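Local coordinates for protein beta-ketoacyl synthase (Burkholderia phymatum, PDB 4EWG) that probably catalyses the condensation of acyl groups with malonyl-acyl carrier protein in fatty acid synthesis, as a 3-oxoacyl-[acyl-carrier-protein] synthase of the thiolase-like superfamily, at residues A[137-140]-A[144-147]. Residues are numbered along the deposited sequence; the frame is centred on the assembly and turned at random.
Sequences NSYV and PHTT
The phenol oxygen of Tyr-139 meets the His-145 ring at its edge and in its plane. Tyr-139 OH lies 3.9 Å from His-145 CE1, and the two side chains cross at about a right angle. Tyr-139 OH also lies 4.0 Å from Pro-144 CD. A tight turn joins two short helices of the ketosynthase (thiolase-like) fold here: helix 138-142 ends, the chain turns through Pro-144, and helix 146-154 begins with His-145 as its N-cap residue. CG of Tyr-139 stands anti to the backbone N (chi1 179°), which carries the ring out towards Pro-144 and His-145.

Neither of these neighbours is the polar partner of the phenol. Tyr-139 OH is hydrogen-bonded to Ser-112 O of the second subunit, and Phe-399 of that subunit meets the tyrosine ring edge-to-face. The turn is therefore buried in the dimer interface, where Val-140 also packs on Met-273 of the second subunit. On its own chain, Thr-146 leans on Val-77 of helix 76-92.

One hydrogen bond ties the two segments together. The CA atoms of Val-140 and Thr-146 are 5.8 Å apart, close enough for a side chain to bridge the backbones. Thr-146 OG1 also bonds to Ser-78 OG, so two bonds grip this buried hydroxyl. Thr-146 OG1 donates to Val-140 O over a short 2.5 Å, in the carbonyl plane, with a C=O...OG1 angle of 148°.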
ATOM      1  N   ASN A 137      -2.652  -8.774 -18.900  1.00 19.84           N
ATOM      2  CA  ASN A 137      -2.070  -9.251 -17.643  1.00 19.62           C
ATOM      3  C   ASN A 137      -0.915  -8.388 -17.139  1.00 18.01           C
ATOM      4  O   ASN A 137      -0.395  -8.633 -16.055  1.00 17.53           O
ATOM      5  CB  ASN A 137      -1.560 -10.697 -17.816  1.00 20.87           C
ATOM      6  CG  ASN A 137      -2.675 -11.694 -17.857  1.00 22.09           C
ATOM      7  OD1 ASN A 137      -3.547 -11.654 -17.025  1.00 23.96           O
ATOM      8  ND2 ASN A 137      -2.638 -12.609 -18.799  1.00 23.51           N
ATOM      9  N   SER A 138      -0.513  -7.403 -17.915  1.00 17.15           N
ATOM     10  CA  SER A 138       0.673  -6.613 -17.556  1.00 16.75           C
ATOM     11  C   SER A 138       0.463  -5.816 -16.258  1.00 16.05           C
ATOM     12  O   SER A 138       1.320  -5.817 -15.349  1.00 15.79           O
ATOM     13  CB  SER A 138       1.052  -5.692 -18.724  1.00 17.05           C
ATOM     14  OG  SER A 138       1.486  -6.437 -19.865  1.00 17.17           O
ATOM     15  N   TYR A 139      -0.693  -5.172 -16.137  1.00 18.44           N
ATOM     16  CA  TYR A 139      -0.944  -4.316 -14.964  1.00 17.33           C
ATOM     17  C   TYR A 139      -0.901  -5.122 -13.673  1.00 16.76           C
ATOM     18  O   TYR A 139      -0.274  -4.677 -12.693  1.00 15.60           O
ATOM     19  CB  TYR A 139      -2.277  -3.523 -15.047  1.00 17.12           C
ATOM     20  CG  TYR A 139      -2.480  -2.694 -13.790  1.00 16.17           C
ATOM     21  CD1 TYR A 139      -1.616  -1.634 -13.495  1.00 15.89           C
ATOM     22  CD2 TYR A 139      -3.465  -3.000 -12.887  1.00 15.70           C
ATOM     23  CE1 TYR A 139      -1.775  -0.872 -12.350  1.00 15.34           C
ATOM     24  CE2 TYR A 139      -3.629  -2.258 -11.718  1.00 15.27           C
ATOM     25  CZ  TYR A 139      -2.769  -1.200 -11.439  1.00 15.06           C
ATOM     26  OH  TYR A 139      -2.905  -0.455 -10.268  1.00 14.23           O
ATOM     27  N   VAL A 140      -1.544  -6.293 -13.662  1.00 16.36           N
ATOM     28  CA  VAL A 140      -1.645  -7.083 -12.419  1.00 16.10           C
ATOM     29  C   VAL A 140      -0.295  -7.639 -11.954  1.00 16.01           C
ATOM     30  O   VAL A 140      -0.053  -7.826 -10.743  1.00 15.53           O
ATOM     31  CB  VAL A 140      -2.689  -8.247 -12.530  1.00 16.21           C
ATOM     32  CG1 VAL A 140      -2.364  -9.233 -13.657  1.00 16.76           C
ATOM     33  CG2 VAL A 140      -2.778  -8.987 -11.207  1.00 15.96           C
ATOM     34  N   PRO A 144       1.242  -1.932  -7.769  1.00 12.94           N
ATOM     35  CA  PRO A 144       1.795  -1.794  -6.419  1.00 12.42           C
ATOM     36  C   PRO A 144       1.458  -2.982  -5.523  1.00 11.77           C
ATOM     37  O   PRO A 144       2.282  -3.458  -4.754  1.00 11.44           O
ATOM     38  CB  PRO A 144       1.101  -0.533  -5.922  1.00 12.69           C
ATOM     39  CG  PRO A 144       0.971   0.276  -7.185  1.00 13.30           C
ATOM     40  CD  PRO A 144       0.526  -0.719  -8.192  1.00 13.22           C
ATOM     41  N   HIS A 145       0.220  -3.429  -5.631  1.00 11.53           N
ATOM     42  CA  HIS A 145      -0.306  -4.470  -4.771  1.00 11.11           C
ATOM     43  C   HIS A 145      -0.325  -5.839  -5.422  1.00 10.97           C
ATOM     44  O   HIS A 145      -1.108  -6.676  -5.033  1.00 10.65           O
ATOM     45  CB  HIS A 145      -1.693  -4.078  -4.235  1.00 11.11           C
ATOM     46  CG  HIS A 145      -2.705  -3.708  -5.306  1.00 11.27           C
ATOM     47  ND1 HIS A 145      -2.396  -2.959  -6.375  1.00 11.49           N
ATOM     48  CD2 HIS A 145      -4.057  -3.997  -5.418  1.00 11.47           C
ATOM     49  CE1 HIS A 145      -3.507  -2.766  -7.138  1.00 11.72           C
ATOM     50  NE2 HIS A 145      -4.516  -3.413  -6.568  1.00 11.60           N
ATOM     51  N   THR A 146       0.591  -6.082  -6.379  1.00 10.94           N
ATOM     52  CA  THR A 146       0.682  -7.364  -7.071  1.00 10.97           C
ATOM     53  C   THR A 146       0.905  -8.539  -6.105  1.00 10.91           C
ATOM     54  O   THR A 146       0.248  -9.594  -6.228  1.00 10.88           O
ATOM     55  CB  THR A 146       1.758  -7.364  -8.181  1.00 11.17           C
ATOM     56  OG1 THR A 146       1.626  -8.548  -8.977  1.00 11.18           O
ATOM     57  CG2 THR A 146       3.179  -7.232  -7.624  1.00 11.21           C
ATOM     58  N   THR A 147       1.812  -8.361  -5.142  1.00 10.64           N
ATOM     59  CA  THR A 147       2.069  -9.419  -4.204  1.00 10.81           C
ATOM     60  C   THR A 147       0.770  -9.729  -3.401  1.00 11.00           C
ATOM     61  O   THR A 147       0.345 -10.871  -3.344  1.00 11.26           O
ATOM     62  CB  THR A 147       3.237  -9.098  -3.263  1.00 10.56           C
ATOM     63  OG1 THR A 147       2.981  -7.872  -2.590  1.00 10.46           O
ATOM     64  CG2 THR A 147       4.542  -9.025  -4.019  1.00 10.58           C
TER